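StiE protein (Stigmatella aurantiaca, PDB 6ECX) is a multidomain polyketide synthase module whose methyltransferase domain, the part present here, binds S-adenosylmethionine and O-methylates the polyketide intermediate. Local coordinates at residues D193-T198 / V286-Q291; A231-N236 / L282-L287. All coordinates share one frame; numbering follows the deposited sequence.

Contact 1. Residues D193-T198 / V286-Q291; sequences DFVANT and VLFHVQ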
loop_
_atom_site.group_PDB
_atom_site.type_symbol
_atom_site.label_atom_id
_atom_site.label_comp_id
_atom_site.label_asym_id
_atom_site.label_seq_id
_atom_site.Cartn_x
_atom_site.Cartn_y
_atom_site.Cartn_z
ATOM N N ASP A 193 -0.945 3.730 3.129
ATOM C CA ASP A 193 -2.369 3.987 3.295
ATOM C C ASP A 193 -2.582 5.476 3.544
ATOM O O ASP A 193 -1.637 6.270 3.567
ATOM C CB ASP A 193 -2.975 3.138 4.410
ATOM C CG ASP A 193 -4.329 2.568 4.014
ATOM O OD1 ASP A 193 -5.186 3.349 3.575
ATOM O OD2 ASP A 193 -4.521 1.341 4.108
ATOM N N PHE A 194 -3.849 5.843 3.697
ATOM C CA PHE A 194 -4.262 7.233 3.808
ATOM C C PHE A 194 -4.545 7.621 5.250
ATOM O O PHE A 194 -5.109 6.838 6.021
ATOM C CB PHE A 194 -5.512 7.489 2.978
ATOM C CG PHE A 194 -5.283 7.359 1.517
ATOM C CD1 PHE A 194 -4.808 8.437 0.781
ATOM C CD2 PHE A 194 -5.532 6.159 0.874
ATOM C CE1 PHE A 194 -4.587 8.318 -0.576
ATOM C CE2 PHE A 194 -5.325 6.033 -0.488
ATOM C CZ PHE A 194 -4.852 7.111 -1.215
ATOM N N VAL A 195 -4.175 8.852 5.588
ATOM C CA VAL A 195 -4.531 9.496 6.845
ATOM C C VAL A 195 -5.435 10.676 6.504
ATOM O O VAL A 195 -5.062 11.535 5.694
ATOM C CB VAL A 195 -3.281 9.956 7.615
ATOM C CG1 VAL A 195 -3.687 10.801 8.826
ATOM C CG2 VAL A 195 -2.426 8.752 8.048
ATOM N N ALA A 196 -6.628 10.712 7.093
ATOM C CA ALA A 196 -7.502 11.870 6.940
ATOM C C ALA A 196 -7.124 12.944 7.954
ATOM O O ALA A 196 -7.002 12.659 9.144
ATOM C CB ALA A 196 -8.963 11.474 7.131
ATOM N N ASN A 197 -6.970 14.183 7.490
ATOM C CA ASN A 197 -6.477 15.265 8.332
ATOM C C ASN A 197 -7.583 16.191 8.834
ATOM O O ASN A 197 -7.287 17.310 9.264
ATOM C CB ASN A 197 -5.426 16.073 7.574
ATOM C CG ASN A 197 -4.256 15.228 7.128
ATOM O OD1 ASN A 197 -3.734 14.416 7.896
ATOM N ND2 ASN A 197 -3.841 15.403 5.878
ATOM N N THR A 198 -8.840 15.763 8.792
ATOM C CA THR A 198 -9.920 16.552 9.383
ATOM C C THR A 198 -10.842 15.701 10.253
ATOM O O THR A 198 -11.910 16.158 10.671
ATOM C CB THR A 198 -10.767 17.248 8.309
ATOM O OG1 THR A 198 -11.125 16.297 7.302
ATOM C CG2 THR A 198 -9.996 18.397 7.674
ATOM N N VAL A 286 0.599 7.980 3.202
ATOM C CA VAL A 286 1.619 7.840 4.238
ATOM C C VAL A 286 2.225 6.450 4.158
ATOM O O VAL A 286 1.514 5.464 3.944
ATOM C CB VAL A 286 1.026 8.105 5.638
ATOM C CG1 VAL A 286 2.070 7.828 6.708
ATOM C CG2 VAL A 286 0.517 9.558 5.727
ATOM N N LEU A 287 3.544 6.373 4.323
ATOM C CA LEU A 287 4.260 5.107 4.295
ATOM C C LEU A 287 4.702 4.828 5.740
ATOM O O LEU A 287 5.645 5.453 6.242
ATOM C CB LEU A 287 5.437 5.178 3.321
ATOM C CG LEU A 287 5.143 5.794 1.939
ATOM C CD1 LEU A 287 6.401 5.873 1.086
ATOM C CD2 LEU A 287 4.056 5.016 1.199
ATOM N N PHE A 288 3.996 3.896 6.391
ATOM C CA PHE A 288 4.151 3.592 7.807
ATOM C C PHE A 288 5.263 2.567 8.000
ATOM O O PHE A 288 5.323 1.563 7.282
ATOM C CB PHE A 288 2.869 3.001 8.400
ATOM C CG PHE A 288 1.639 3.885 8.291
ATOM C CD1 PHE A 288 0.910 3.949 7.105
ATOM C CD2 PHE A 288 1.164 4.570 9.400
ATOM C CE1 PHE A 288 -0.237 4.724 7.022
ATOM C CE2 PHE A 288 0.021 5.342 9.331
ATOM C CZ PHE A 288 -0.684 5.425 8.138
ATOM N N HIS A 289 6.116 2.794 8.995
ATOM C CA HIS A 289 6.999 1.747 9.505
ATOM C C HIS A 289 6.643 1.508 10.969
ATOM O O HIS A 289 6.782 2.413 11.798
ATOM C CB HIS A 289 8.474 2.126 9.362
ATOM C CG HIS A 289 9.415 1.026 9.747
ATOM N ND1 HIS A 289 9.957 0.916 11.010
ATOM C CD2 HIS A 289 9.886 -0.032 9.045
ATOM C CE1 HIS A 289 10.727 -0.156 11.070
ATOM N NE2 HIS A 289 10.706 -0.746 9.888
ATOM N N VAL A 290 6.199 0.293 11.277
ATOM C CA VAL A 290 5.596 -0.066 12.554
ATOM C C VAL A 290 6.337 -1.280 13.106
ATOM O O VAL A 290 6.742 -2.167 12.343
ATOM C CB VAL A 290 4.093 -0.373 12.358
ATOM C CG1 VAL A 290 3.415 -0.834 13.649
ATOM C CG2 VAL A 290 3.377 0.867 11.742
ATOM N N GLN A 291 6.501 -1.341 14.430
ATOM C CA GLN A 291 7.139 -2.492 15.063
ATOM C C GLN A 291 6.219 -3.099 16.124
ATOM O O GLN A 291 5.593 -2.383 16.896
ATOM C CB GLN A 291 8.492 -2.108 15.687
ATOM C CG GLN A 291 9.253 -3.329 16.224
ATOM C CD GLN A 291 10.556 -2.961 16.894
ATOM O OE1 GLN A 291 10.770 -1.816 17.269
ATOM N NE2 GLN A 291 11.455 -3.924 16.999
#
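The ring of Phe-288 is flanked by both strands at once: over one face lies CG1 of Val-286, 3.8 Å above the plane and centred on the ring, while CG2 of Val-195 and the backbone oxygen of Asp-193 approach obliquely. Strands 187-196 and 283-292 are antiparallel neighbours in the mixed sheet of a Rossmann-like, class I methyltransferase fold, where the strand holding Val-286 and Phe-288 is inserted, antiparallel, between strands 187-196 and 226-233. Val-195 CG2 is the branch that does the touching; it stands 3.8 Å from Phe-288 CZ and equally close to CG2 of Val-286, so one methyl fills the corner between ring and valine. Phe-288 is turned with CG anti to its carbonyl carbon (chi1 -59°), which lays the ring back along its own strand over Val-286 and brings CE1 to 4.1 Å from Asp-193 CB. Trp-217 and Phe-221 of helix 214-222 pack onto this same apolar layer.

Asp-193 and Val-286 form a hydrogen-bonded antiparallel pair, with both bonds fairly straight. Val-286 N reaches Asp-193 O at 2.8 Å, and Asp-193 N reaches Val-286 O at 3.1 Å. The carboxylate of Asp-193 leads away from the neighbouring strand and is buried among donors: Tyr-16 OH and Gly-167 N bond to OD1 and OD2 respectively. Its rotation is fixed further from within its own strand, where Phe-194 N donates to the anti lone pair of Asp-193 OD1 at 2.8 Å.

Contact 2. Residues A231-N236 / L282-L287; sequences AVDVSN and LISYVL
Val-234 meets two side chains of the facing strand with different branches. Its CG2 comes to the edge of the Tyr-285 ring, near the ring plane and 3.3 Å from CD1, a tight approach in which the two side chains run obliquely past each other. Its CG1 instead touches Leu-287 CD1 at 3.7 Å, the leucine lying across the valine at about a right angle. The valine torsion (chi1 -62°) sets CG2 between the backbone N and the carbonyl carbon, from where it can reach the tyrosine. Leu-76 of helix 64-80 packs against both Tyr-285 and Leu-287, and the tyrosine hydroxyl bonds to Glu-164. At the other end, CB of Ala-231 rests on CG1 of Val-286.

These residues join antiparallel strands 226-233 and 283-292 of the methyltransferase sheet at the point where the first gives way to helix 235-242. Val-232 and Leu-287 are a hydrogen-bonded pair, bound in both directions, and Asp-233 with Val-286 is the non-hydrogen-bonded pair beside it. Val-234 N still donates to Tyr-285 O. Beyond it the backbone turns away, and the hydroxyl of Ser-235 takes over, accepting from Tyr-285 N at 2.9 Å.

Asp-233 holds that hydroxyl in place. Its side chain extends away from the backbone N (chi1 -176°), and OD1 accepts from Ser-235 N, closing an Asx turn, and on its syn side from Ser-235 OG. The two donors thus grip one oxygen from different sides. The other oxygen, OD2, takes a hydrogen bond from a water 2.6 Å away, and the same water lies 2.8 Å from Ser-284 OG, which is also bonded to Asn-197 ND2.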
loop_
_atom_site.group_PDB
_atom_site.type_symbol
_atom_site.label_atom_id
_atom_site.label_comp_id
_atom_site.label_asym_id
_atom_site.label_seq_id
_atom_site.Cartn_x
_atom_site.Cartn_y
_atom_site.Cartn_z
ATOM N N ALA A 231 7.126 7.585 9.767
ATOM C CA ALA A 231 6.184 7.681 8.661
ATOM C C ALA A 231 6.669 8.752 7.696
ATOM O O ALA A 231 7.095 9.826 8.128
ATOM C CB ALA A 231 4.780 8.006 9.182
ATOM N N VAL A 232 6.664 8.433 6.403
ATOM C CA VAL A 232 7.034 9.371 5.347
ATOM C C VAL A 232 5.774 9.760 4.572
ATOM O O VAL A 232 4.994 8.893 4.154
ATOM C CB VAL A 232 8.108 8.772 4.418
ATOM C CG1 VAL A 232 8.370 9.700 3.227
ATOM C CG2 VAL A 232 9.427 8.550 5.192
ATOM N N ASP A 233 5.589 11.061 4.373
ATOM C CA ASP A 233 4.441 11.611 3.671
ATOM C C ASP A 233 4.853 11.845 2.219
ATOM O O ASP A 233 5.656 12.739 1.928
ATOM C CB ASP A 233 4.000 12.904 4.350
ATOM C CG ASP A 233 2.754 13.501 3.737
ATOM O OD1 ASP A 233 2.247 12.988 2.724
ATOM O OD2 ASP A 233 2.285 14.515 4.278
ATOM N N VAL A 234 4.317 11.035 1.310
ATOM C CA VAL A 234 4.606 11.185 -0.109
ATOM C C VAL A 234 3.406 11.766 -0.864
ATOM O O VAL A 234 3.301 11.597 -2.082
ATOM C CB VAL A 234 5.072 9.858 -0.731
ATOM C CG1 VAL A 234 6.380 9.378 -0.087
ATOM C CG2 VAL A 234 3.998 8.784 -0.572
ATOM N N SER A 235 2.504 12.452 -0.151
ATOM C CA SER A 235 1.328 13.061 -0.782
ATOM C C SER A 235 1.709 13.917 -1.983
ATOM O O SER A 235 1.057 13.855 -3.041
ATOM C CB SER A 235 0.565 13.920 0.233
ATOM O OG SER A 235 0.121 13.149 1.337
ATOM N N ASN A 236 2.758 14.733 -1.832
ATOM C CA ASN A 236 3.130 15.672 -2.889
ATOM C C ASN A 236 3.617 14.940 -4.133
ATOM O O ASN A 236 3.344 15.369 -5.264
ATOM C CB ASN A 236 4.209 16.630 -2.381
ATOM C CG ASN A 236 4.817 17.468 -3.499
ATOM O OD1 ASN A 236 4.222 18.441 -3.943
ATOM N ND2 ASN A 236 6.005 17.081 -3.960
ATOM N N LEU A 282 -6.016 17.705 2.619
ATOM C CA LEU A 282 -7.152 17.108 3.311
ATOM C C LEU A 282 -6.844 15.682 3.749
ATOM O O LEU A 282 -7.267 15.249 4.826
ATOM C CB LEU A 282 -8.384 17.137 2.411
ATOM C CG LEU A 282 -8.756 18.511 1.839
ATOM C CD1 LEU A 282 -10.124 18.461 1.179
ATOM C CD2 LEU A 282 -8.715 19.586 2.917
ATOM N N ILE A 283 -6.130 14.931 2.910
ATOM C CA ILE A 283 -5.670 13.596 3.254
ATOM C C ILE A 283 -4.184 13.510 2.939
ATOM O O ILE A 283 -3.624 14.339 2.211
ATOM C CB ILE A 283 -6.457 12.494 2.513
ATOM C CG1 ILE A 283 -6.231 12.599 1.007
ATOM C CG2 ILE A 283 -7.955 12.600 2.824
ATOM C CD1 ILE A 283 -7.148 11.703 0.193
ATOM N N SER A 284 -3.546 12.496 3.514
ATOM C CA SER A 284 -2.128 12.255 3.330
ATOM C C SER A 284 -1.938 10.809 2.917
ATOM O O SER A 284 -2.613 9.914 3.434
ATOM C CB SER A 284 -1.327 12.546 4.611
ATOM O OG SER A 284 -1.364 13.931 4.889
ATOM N N TYR A 285 -1.051 10.596 1.954
ATOM C CA TYR A 285 -0.643 9.258 1.565
ATOM C C TYR A 285 0.644 8.960 2.317
ATOM O O TYR A 285 1.657 9.639 2.113
ATOM C CB TYR A 285 -0.441 9.169 0.061
ATOM C CG TYR A 285 -0.231 7.775 -0.457
ATOM C CD1 TYR A 285 1.037 7.230 -0.525
ATOM C CD2 TYR A 285 -1.296 7.004 -0.896
ATOM C CE1 TYR A 285 1.253 5.969 -1.014
ATOM C CE2 TYR A 285 -1.091 5.721 -1.383
ATOM C CZ TYR A 285 0.191 5.218 -1.440
ATOM O OH TYR A 285 0.423 3.963 -1.927
ATOM N N VAL A 286 0.599 7.980 3.202
ATOM C CA VAL A 286 1.619 7.840 4.238
ATOM C C VAL A 286 2.225 6.450 4.158
ATOM O O VAL A 286 1.514 5.464 3.944
ATOM C CB VAL A 286 1.026 8.105 5.638
ATOM C CG1 VAL A 286 2.070 7.828 6.708
ATOM C CG2 VAL A 286 0.517 9.558 5.727
ATOM N N LEU A 287 3.544 6.373 4.323
ATOM C CA LEU A 287 4.260 5.107 4.295
ATOM C C LEU A 287 4.702 4.828 5.740
ATOM O O LEU A 287 5.645 5.453 6.242
ATOM C CB LEU A 287 5.437 5.178 3.321
ATOM C CG LEU A 287 5.143 5.794 1.939
ATOM C CD1 LEU A 287 6.401 5.873 1.086
ATOM C CD2 LEU A 287 4.056 5.016 1.199
HETATM O O HOH W 1 0.206 15.836 3.554
#

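Overall arrangement
Contacts 1 and 2 share strand 283-292, which lies between strand 187-196 and strand 226-233 in one sheet; their centres are 7 Å apart and both include Val-286 and Leu-287. They also meet directly: Val-195 O lies 2.8 Å from Ser-284 N and Asn-197 N lies 2.9 Å from Leu-282 O, probable hydrogen bonds that continue the pairing of 193-198 beyond Asp-193 and Val-286, onto residues of contact 2. The rings of Phe-194 and Tyr-285 meet edge-to-face, linking the two contacts through side chains. Both contacts lie near bound S-adenosylmethionine: the side chain of Asp-193 is about 9 Å from it and that of Tyr-285 about 7 Å, with Tyr-285 also about 7 Å from the side chain of the cofactor-binding Arg-77.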